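Local structure of Poly(A) RNA polymerase GLD2 (Rattus norvegicus, 6LBK) at residues Asn186-Arg191 with His263-Ala268; Ser247-Tyr252 with Glu329-Gly334. The protein probably adds successive AMP units from ATP to the 3' ends of selected cytoplasmic mRNAs, and single nucleotides to certain microRNAs, as a non-canonical poly(A) polymerase. The protein carries 1 engineered substitution. All coordinates share one frame; numbering follows the deposited sequence.

Contact 1: Asn186-Arg191 with His263-Ala268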
ATOM      1  N   ASN A 186      -9.421  -1.624   4.180  1.00 66.34           N
ATOM      2  CA  ASN A 186      -8.586  -2.167   3.123  1.00 67.41           C
ATOM      3  C   ASN A 186      -7.294  -2.748   3.671  1.00 62.30           C
ATOM      4  O   ASN A 186      -6.752  -3.671   3.045  1.00 50.53           O
ATOM      5  CB  ASN A 186      -8.323  -1.126   2.033  1.00 62.58           C
ATOM      6  CG  ASN A 186      -7.679   0.135   2.550  1.00 70.22           C
ATOM      7  OD1 ASN A 186      -6.797   0.097   3.411  1.00 76.27           O
ATOM      8  ND2 ASN A 186      -8.107   1.276   2.007  1.00 66.34           N
ATOM      9  N   THR A 187      -6.874  -2.325   4.888  1.00 57.89           N
ATOM     10  CA  THR A 187      -5.697  -2.959   5.492  1.00 59.33           C
ATOM     11  C   THR A 187      -5.862  -4.467   5.508  1.00 57.72           C
ATOM     12  O   THR A 187      -4.928  -5.207   5.165  1.00 56.14           O
ATOM     13  CB  THR A 187      -5.421  -2.442   6.912  1.00 56.23           C
ATOM     14  OG1 THR A 187      -4.870  -1.121   6.848  1.00 52.34           O
ATOM     15  CG2 THR A 187      -4.410  -3.341   7.597  1.00 55.15           C
ATOM     16  N   PHE A 188      -7.053  -4.936   5.883  1.00 56.80           N
ATOM     17  CA  PHE A 188      -7.254  -6.362   6.037  1.00 64.31           C
ATOM     18  C   PHE A 188      -7.751  -7.018   4.761  1.00 68.96           C
ATOM     19  O   PHE A 188      -7.592  -8.236   4.614  1.00 66.20           O
ATOM     20  CB  PHE A 188      -8.174  -6.617   7.241  1.00 74.78           C
ATOM     21  CG  PHE A 188      -7.557  -6.140   8.503  1.00 77.84           C
ATOM     22  CD1 PHE A 188      -6.479  -6.833   9.052  1.00 75.39           C
ATOM     23  CD2 PHE A 188      -7.959  -4.956   9.086  1.00 73.89           C
ATOM     24  CE1 PHE A 188      -5.845  -6.377  10.177  1.00 78.82           C
ATOM     25  CE2 PHE A 188      -7.339  -4.494  10.242  1.00 74.61           C
ATOM     26  CZ  PHE A 188      -6.275  -5.204  10.783  1.00 80.71           C
ATOM     27  N   LEU A 189      -8.283  -6.233   3.814  1.00 74.66           N
ATOM     28  CA  LEU A 189      -8.437  -6.752   2.461  1.00 73.00           C
ATOM     29  C   LEU A 189      -7.076  -7.101   1.894  1.00 57.97           C
ATOM     30  O   LEU A 189      -6.793  -8.264   1.593  1.00 55.36           O
ATOM     31  CB  LEU A 189      -9.138  -5.718   1.587  1.00 70.09           C
ATOM     32  CG  LEU A 189      -9.239  -5.987   0.105  1.00 58.13           C
ATOM     33  CD1 LEU A 189     -10.111  -7.196  -0.081  1.00 62.83           C
ATOM     34  CD2 LEU A 189      -9.860  -4.769  -0.483  1.00 52.70           C
ATOM     35  N   LEU A 190      -6.184  -6.107   1.880  1.00 61.25           N
ATOM     36  CA  LEU A 190      -4.847  -6.250   1.317  1.00 56.10           C
ATOM     37  C   LEU A 190      -4.059  -7.318   2.046  1.00 60.25           C
ATOM     38  O   LEU A 190      -3.384  -8.150   1.414  1.00 58.63           O
ATOM     39  CB  LEU A 190      -4.110  -4.913   1.406  1.00 48.70           C
ATOM     40  CG  LEU A 190      -4.062  -4.055   0.137  1.00 52.64           C
ATOM     41  CD1 LEU A 190      -5.447  -3.737  -0.421  1.00 42.82           C
ATOM     42  CD2 LEU A 190      -3.224  -2.796   0.393  1.00 39.84           C
ATOM     43  N   ARG A 191      -4.182  -7.351   3.372  1.00 64.38           N
ATOM     44  CA  ARG A 191      -3.496  -8.373   4.151  1.00 66.83           C
ATOM     45  C   ARG A 191      -3.934  -9.768   3.722  1.00 69.54           C
ATOM     46  O   ARG A 191      -3.103 -10.677   3.610  1.00 70.26           O
ATOM     47  CB  ARG A 191      -3.745  -8.157   5.654  1.00 69.77           C
ATOM     48  CG  ARG A 191      -3.190  -9.267   6.524  1.00 65.86           C
ATOM     49  CD  ARG A 191      -3.085  -8.898   7.975  1.00 77.98           C
ATOM     50  NE  ARG A 191      -2.506  -9.992   8.755  1.00 93.23           N
ATOM     51  CZ  ARG A 191      -1.218 -10.105   9.083  1.00 97.95           C
ATOM     52  NH1 ARG A 191      -0.812 -11.160   9.782  1.00102.02           N
ATOM     53  NH2 ARG A 191      -0.338  -9.173   8.719  1.00 93.26           N
ATOM     54  N   HIS A 263     -13.469  -3.052  14.709  1.00115.06           N
ATOM     55  CA  HIS A 263     -12.551  -3.728  15.612  1.00121.71           C
ATOM     56  C   HIS A 263     -12.507  -5.232  15.373  1.00124.90           C
ATOM     57  O   HIS A 263     -11.681  -5.915  15.989  1.00137.41           O
ATOM     58  CB  HIS A 263     -12.910  -3.434  17.070  1.00123.86           C
ATOM     59  CG  HIS A 263     -14.176  -4.083  17.528  1.00134.28           C
ATOM     60  ND1 HIS A 263     -14.186  -5.282  18.208  1.00141.41           N
ATOM     61  CD2 HIS A 263     -15.470  -3.709  17.408  1.00138.92           C
ATOM     62  CE1 HIS A 263     -15.431  -5.616  18.492  1.00146.95           C
ATOM     63  NE2 HIS A 263     -16.231  -4.678  18.017  1.00145.23           N
ATOM     64  N   LEU A 264     -13.392  -5.769  14.531  1.00115.54           N
ATOM     65  CA  LEU A 264     -13.339  -7.170  14.134  1.00108.97           C
ATOM     66  C   LEU A 264     -12.925  -7.383  12.674  1.00105.05           C
ATOM     67  O   LEU A 264     -12.842  -8.539  12.241  1.00116.18           O
ATOM     68  CB  LEU A 264     -14.692  -7.846  14.408  1.00112.06           C
ATOM     69  CG  LEU A 264     -15.165  -7.948  15.882  1.00123.21           C
ATOM     70  CD1 LEU A 264     -16.688  -8.057  15.998  1.00127.73           C
ATOM     71  CD2 LEU A 264     -14.504  -9.116  16.636  1.00123.10           C
ATOM     72  N   VAL A 265     -12.631  -6.322  11.907  1.00 94.01           N
ATOM     73  CA  VAL A 265     -12.346  -6.513  10.480  1.00 90.90           C
ATOM     74  C   VAL A 265     -11.142  -7.431  10.296  1.00 92.48           C
ATOM     75  O   VAL A 265     -11.072  -8.204   9.327  1.00 87.50           O
ATOM     76  CB  VAL A 265     -12.153  -5.159   9.768  1.00 85.01           C
ATOM     77  CG1 VAL A 265     -11.622  -5.365   8.392  1.00 89.79           C
ATOM     78  CG2 VAL A 265     -13.471  -4.430   9.671  1.00 94.02           C
ATOM     79  N   HIS A 266     -10.201  -7.405  11.248  1.00106.18           N
ATOM     80  CA  HIS A 266      -8.987  -8.215  11.170  1.00108.05           C
ATOM     81  C   HIS A 266      -9.246  -9.719  11.264  1.00102.15           C
ATOM     82  O   HIS A 266      -8.322 -10.505  11.011  1.00 93.42           O
ATOM     83  CB  HIS A 266      -8.018  -7.790  12.278  1.00110.58           C
ATOM     84  CG  HIS A 266      -8.471  -8.163  13.651  1.00117.09           C
ATOM     85  ND1 HIS A 266      -8.023  -9.295  14.299  1.00122.16           N
ATOM     86  CD2 HIS A 266      -9.331  -7.557  14.504  1.00121.58           C
ATOM     87  CE1 HIS A 266      -8.591  -9.370  15.490  1.00130.11           C
ATOM     88  NE2 HIS A 266      -9.391  -8.331  15.637  1.00127.37           N
ATOM     89  N   HIS A 267     -10.476 -10.141  11.588  1.00 98.79           N
ATOM     90  CA  HIS A 267     -10.801 -11.559  11.530  1.00107.62           C
ATOM     91  C   HIS A 267     -10.839 -12.082  10.104  1.00121.97           C
ATOM     92  O   HIS A 267     -10.752 -13.300   9.913  1.00123.57           O
ATOM     93  CB  HIS A 267     -12.140 -11.851  12.204  1.00117.01           C
ATOM     94  CG  HIS A 267     -12.090 -11.814  13.702  1.00119.95           C
ATOM     95  ND1 HIS A 267     -10.935 -11.544  14.404  1.00119.53           N
ATOM     96  CD2 HIS A 267     -13.051 -12.027  14.629  1.00129.07           C
ATOM     97  CE1 HIS A 267     -11.189 -11.582  15.700  1.00127.30           C
ATOM     98  NE2 HIS A 267     -12.466 -11.873  15.864  1.00131.98           N
ATOM     99  N   ALA A 268     -11.004 -11.201   9.107  1.00130.00           N
ATOM    100  CA  ALA A 268     -11.179 -11.670   7.732  1.00134.33           C
ATOM    101  C   ALA A 268     -10.030 -12.549   7.243  1.00136.48           C
ATOM    102  O   ALA A 268     -10.307 -13.618   6.671  1.00140.32           O
ATOM    103  CB  ALA A 268     -11.404 -10.476   6.801  1.00128.81           C
TER
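Phe188 of helix 182-194 lays its ring against Val265 and His266, two residues of the turn that precedes helix 268-271. Its CB already touches the partner, with CG1 of Val265 3.8 Å away. The first torsion sets CG opposite the carbonyl carbon and beside the backbone N (chi1 -63°), which swings the ring outward from the helix over the turn. At the near end of the ring CG lies 3.7 Å from CA of His266, and CD2 meets CG1 of Val265 at 3.8 Å in an oblique approach. Farther out, CE1 comes to 3.3 Å from CB of His266 and CZ to 3.5 Å from the same carbon. His266 CB makes a CH-pi contact over the face of Phe188, 3.6 Å from the ring centroid and 22° off the normal. The flat ring is thus held between Thr187 CG2 on one face and CB of His266, with its CA close by, on the other. No hydrogen bond crosses here.

Each residue type fits its task. Phenylalanine offers a broad apolar face, valine a compact branch that fills in beside the ring, and histidine contributes its methylene while its imidazole leads away from the contact at the solvent-exposed border. On the helix, Thr187 OG1 also bonds to Gly97 N. The arrangement is helix-to-loop apolar packing in the nucleotidyltransferase fold: the helix directly following palm strand 172-178 is covered by a turn from the helical part of the chain.

Contact 2: Ser247-Tyr252 with Glu329-Gly334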
ATOM      1  N   SER A 247     -10.887 -12.517  -6.955  1.00 95.43           N
ATOM      2  CA  SER A 247     -11.426 -11.352  -6.263  1.00 96.08           C
ATOM      3  C   SER A 247     -11.903 -11.777  -4.882  1.00 98.51           C
ATOM      4  O   SER A 247     -12.801 -12.617  -4.773  1.00115.07           O
ATOM      5  CB  SER A 247     -12.570 -10.707  -7.037  1.00 92.96           C
ATOM      6  OG  SER A 247     -13.156  -9.677  -6.251  1.00 84.31           O
ATOM      7  N   LEU A 248     -11.281 -11.231  -3.829  1.00102.45           N
ATOM      8  CA  LEU A 248     -11.700 -11.593  -2.475  1.00 96.10           C
ATOM      9  C   LEU A 248     -13.102 -11.068  -2.162  1.00 95.20           C
ATOM     10  O   LEU A 248     -13.885 -11.749  -1.494  1.00 98.16           O
ATOM     11  CB  LEU A 248     -10.695 -11.075  -1.442  1.00 87.70           C
ATOM     12  CG  LEU A 248      -9.327 -11.748  -1.302  1.00 80.75           C
ATOM     13  CD1 LEU A 248      -8.437 -10.933  -0.382  1.00 73.08           C
ATOM     14  CD2 LEU A 248      -9.457 -13.179  -0.803  1.00 82.06           C
ATOM     15  N   GLN A 249     -13.437  -9.864  -2.638  1.00 95.77           N
ATOM     16  CA  GLN A 249     -14.714  -9.240  -2.288  1.00 97.88           C
ATOM     17  C   GLN A 249     -15.891  -9.874  -3.024  1.00110.70           C
ATOM     18  O   GLN A 249     -17.028  -9.824  -2.537  1.00106.49           O
ATOM     19  CB  GLN A 249     -14.647  -7.744  -2.572  1.00 88.65           C
ATOM     20  CG  GLN A 249     -13.794  -6.992  -1.594  1.00 87.99           C
ATOM     21  CD  GLN A 249     -13.563  -5.569  -2.022  1.00 83.87           C
ATOM     22  OE1 GLN A 249     -12.752  -5.295  -2.902  1.00 76.21           O
ATOM     23  NE2 GLN A 249     -14.288  -4.649  -1.407  1.00 86.85           N
ATOM     24  N   LYS A 250     -15.654 -10.416  -4.216  1.00118.55           N
ATOM     25  CA  LYS A 250     -16.698 -11.155  -4.913  1.00128.11           C
ATOM     26  C   LYS A 250     -16.922 -12.541  -4.309  1.00126.26           C
ATOM     27  O   LYS A 250     -18.073 -12.978  -4.183  1.00131.54           O
ATOM     28  CB  LYS A 250     -16.363 -11.251  -6.400  1.00132.89           C
ATOM     29  CG  LYS A 250     -16.483  -9.932  -7.141  1.00138.68           C
ATOM     30  CD  LYS A 250     -16.112 -10.111  -8.598  1.00148.54           C
ATOM     31  CE  LYS A 250     -16.590  -8.950  -9.448  1.00155.79           C
ATOM     32  NZ  LYS A 250     -16.176  -9.136 -10.873  1.00159.31           N
ATOM     33  N   ILE A 251     -15.848 -13.248  -3.934  1.00116.14           N
ATOM     34  CA  ILE A 251     -15.988 -14.631  -3.475  1.00119.20           C
ATOM     35  C   ILE A 251     -16.400 -14.687  -2.002  1.00119.91           C
ATOM     36  O   ILE A 251     -17.154 -15.580  -1.604  1.00129.13           O
ATOM     37  CB  ILE A 251     -14.691 -15.430  -3.731  1.00117.04           C
ATOM     38  CG1 ILE A 251     -14.375 -15.488  -5.230  1.00116.98           C
ATOM     39  CG2 ILE A 251     -14.789 -16.839  -3.157  1.00113.52           C
ATOM     40  CD1 ILE A 251     -13.027 -16.095  -5.555  1.00112.55           C
ATOM     41  N   TYR A 252     -15.895 -13.774  -1.162  1.00112.82           N
ATOM     42  CA  TYR A 252     -16.219 -13.742   0.270  1.00116.42           C
ATOM     43  C   TYR A 252     -16.624 -12.329   0.697  1.00112.09           C
ATOM     44  O   TYR A 252     -15.922 -11.701   1.496  1.00110.87           O
ATOM     45  CB  TYR A 252     -15.043 -14.210   1.137  1.00113.96           C
ATOM     46  CG  TYR A 252     -14.254 -15.409   0.646  1.00112.71           C
ATOM     47  CD1 TYR A 252     -13.178 -15.239  -0.219  1.00109.00           C
ATOM     48  CD2 TYR A 252     -14.548 -16.698   1.077  1.00114.58           C
ATOM     49  CE1 TYR A 252     -12.433 -16.319  -0.675  1.00107.15           C
ATOM     50  CE2 TYR A 252     -13.800 -17.790   0.624  1.00115.53           C
ATOM     51  CZ  TYR A 252     -12.745 -17.588  -0.255  1.00111.24           C
ATOM     52  OH  TYR A 252     -11.984 -18.636  -0.728  1.00110.67           O
ATOM     53  N   GLU A 329      -9.489   2.202  -9.015  1.00 73.67           N
ATOM     54  CA  GLU A 329     -10.687   2.258  -8.183  1.00 76.08           C
ATOM     55  C   GLU A 329     -10.374   1.775  -6.765  1.00 88.75           C
ATOM     56  O   GLU A 329      -9.904   0.649  -6.577  1.00 90.51           O
ATOM     57  CB  GLU A 329     -11.810   1.413  -8.785  1.00 79.95           C
ATOM     58  CG  GLU A 329     -13.138   1.483  -8.020  1.00 83.48           C
ATOM     59  CD  GLU A 329     -14.168   0.420  -8.455  1.00 90.83           C
ATOM     60  OE1 GLU A 329     -15.355   0.774  -8.685  1.00 96.90           O
ATOM     61  OE2 GLU A 329     -13.805  -0.772  -8.555  1.00 94.20           O
ATOM     62  N   GLU A 330     -10.602   2.625  -5.766  1.00 84.08           N
ATOM     63  CA  GLU A 330     -10.550   2.133  -4.397  1.00 76.65           C
ATOM     64  C   GLU A 330     -11.585   1.012  -4.273  1.00 77.31           C
ATOM     65  O   GLU A 330     -12.677   1.126  -4.832  1.00 79.21           O
ATOM     66  CB  GLU A 330     -10.819   3.279  -3.410  1.00 78.19           C
ATOM     67  CG  GLU A 330     -10.033   3.269  -2.092  1.00 79.55           C
ATOM     68  CD  GLU A 330     -10.483   2.211  -1.060  1.00 83.64           C
ATOM     69  OE1 GLU A 330     -11.686   1.871  -1.026  1.00 81.49           O
ATOM     70  OE2 GLU A 330      -9.622   1.724  -0.276  1.00 81.34           O
ATOM     71  N   PRO A 331     -11.246  -0.122  -3.644  1.00 69.68           N
ATOM     72  CA  PRO A 331     -12.198  -1.252  -3.615  1.00 72.34           C
ATOM     73  C   PRO A 331     -13.389  -1.068  -2.673  1.00 88.80           C
ATOM     74  O   PRO A 331     -14.435  -1.688  -2.917  1.00104.52           O
ATOM     75  CB  PRO A 331     -11.331  -2.450  -3.203  1.00 68.48           C
ATOM     76  CG  PRO A 331     -10.126  -1.882  -2.607  1.00 64.21           C
ATOM     77  CD  PRO A 331      -9.917  -0.498  -3.153  1.00 64.57           C
ATOM     78  N   PHE A 332     -13.299  -0.232  -1.632  1.00 80.01           N
ATOM     79  CA  PHE A 332     -14.432  -0.061  -0.726  1.00 80.25           C
ATOM     80  C   PHE A 332     -15.262   1.176  -1.059  1.00 84.58           C
ATOM     81  O   PHE A 332     -16.488   1.086  -1.105  1.00 98.08           O
ATOM     82  CB  PHE A 332     -13.961  -0.027   0.746  1.00 78.39           C
ATOM     83  CG  PHE A 332     -13.455  -1.370   1.274  1.00 75.95           C
ATOM     84  CD1 PHE A 332     -14.340  -2.406   1.558  1.00 79.33           C
ATOM     85  CD2 PHE A 332     -12.108  -1.587   1.497  1.00 70.89           C
ATOM     86  CE1 PHE A 332     -13.888  -3.626   2.039  1.00 77.79           C
ATOM     87  CE2 PHE A 332     -11.652  -2.812   1.967  1.00 69.25           C
ATOM     88  CZ  PHE A 332     -12.547  -3.825   2.243  1.00 72.77           C
ATOM     89  N   ASP A 333     -14.649   2.332  -1.303  1.00 83.29           N
ATOM     90  CA  ASP A 333     -15.362   3.477  -1.863  1.00 87.79           C
ATOM     91  C   ASP A 333     -14.955   3.718  -3.316  1.00108.63           C
ATOM     92  O   ASP A 333     -14.008   3.125  -3.837  1.00105.41           O
ATOM     93  CB  ASP A 333     -15.114   4.734  -1.030  1.00 92.64           C
ATOM     94  CG  ASP A 333     -13.660   5.077  -0.916  1.00100.33           C
ATOM     95  OD1 ASP A 333     -12.855   4.332  -1.483  1.00110.15           O
ATOM     96  OD2 ASP A 333     -13.298   6.064  -0.242  1.00105.86           O
ATOM     97  N   GLY A 334     -15.694   4.589  -3.990  1.00128.27           N
ATOM     98  CA  GLY A 334     -15.438   4.797  -5.404  1.00131.30           C
ATOM     99  C   GLY A 334     -14.637   6.042  -5.715  1.00128.73           C
ATOM    100  O   GLY A 334     -15.222   7.098  -5.981  1.00143.60           O
TER
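A buried, mainly van der Waals contact with one weak hydrogen bond joins the short helix 248-251 to the loop after strand 328-329, within the helical region of this Cid1-like poly(A) polymerase; the loop belongs to the PAP-associated sequence family. Gln249 is the single residue that reaches across from the helix. Its chain is extended beyond CG (chi2 171°), which carries the amide out to Pro331 and Phe332. There the two ends of the amide part: OE1 packs 3.2 Å from CB of Pro331, while NE2 points at the carbonyl oxygen of Pro331, a weak bond of 3.3 Å. NE2 also lies over one face of the Phe332 ring, 3.6 Å from CE1, with the amide and ring planes 52° apart. Glutamine suits this place because it is long enough to span the gap and can offer an N-H to a backbone carbonyl without bringing a charge into a buried site.

Ser247 is the N-cap, its OG accepting a weak bond from Lys250 N and also hydrogen-bonding to Arg308 O. From outside, Leu189 of helix 182-194 packs against both sides, on Leu248 and Gln249 and on Pro331 and Phe332. Within the loop, Glu330 turns its carboxylate back on the chain and fixes the bend: OE1 takes Phe332 N at 2.7 Å, from above the carboxylate plane, and Asp333 N at 3.0 Å, nearly in line with its C-O bond.

Overall arrangement
From the N terminus, the chain builds the palm sheet and enters helix 182-194, which supplies the first side of contact 1. Contact 2 opens at 247-252, before contact 1 closes at 263-268, and closes only at 329-334, so the two loops cross. Contact 1 closes a loop whose regular structure is wholly helical; the loop of contact 2 also includes strands 303-306 and 311-314. The contacts meet on helix 182-194: Asn186 ND2 probably bonds to Glu330 OE2 at 2.8 Å, and Asn186 CA packs 3.3 Å from Phe332 CE2. Together they gather three later parts of the chain around the helix that follows the strands of the palm sheet.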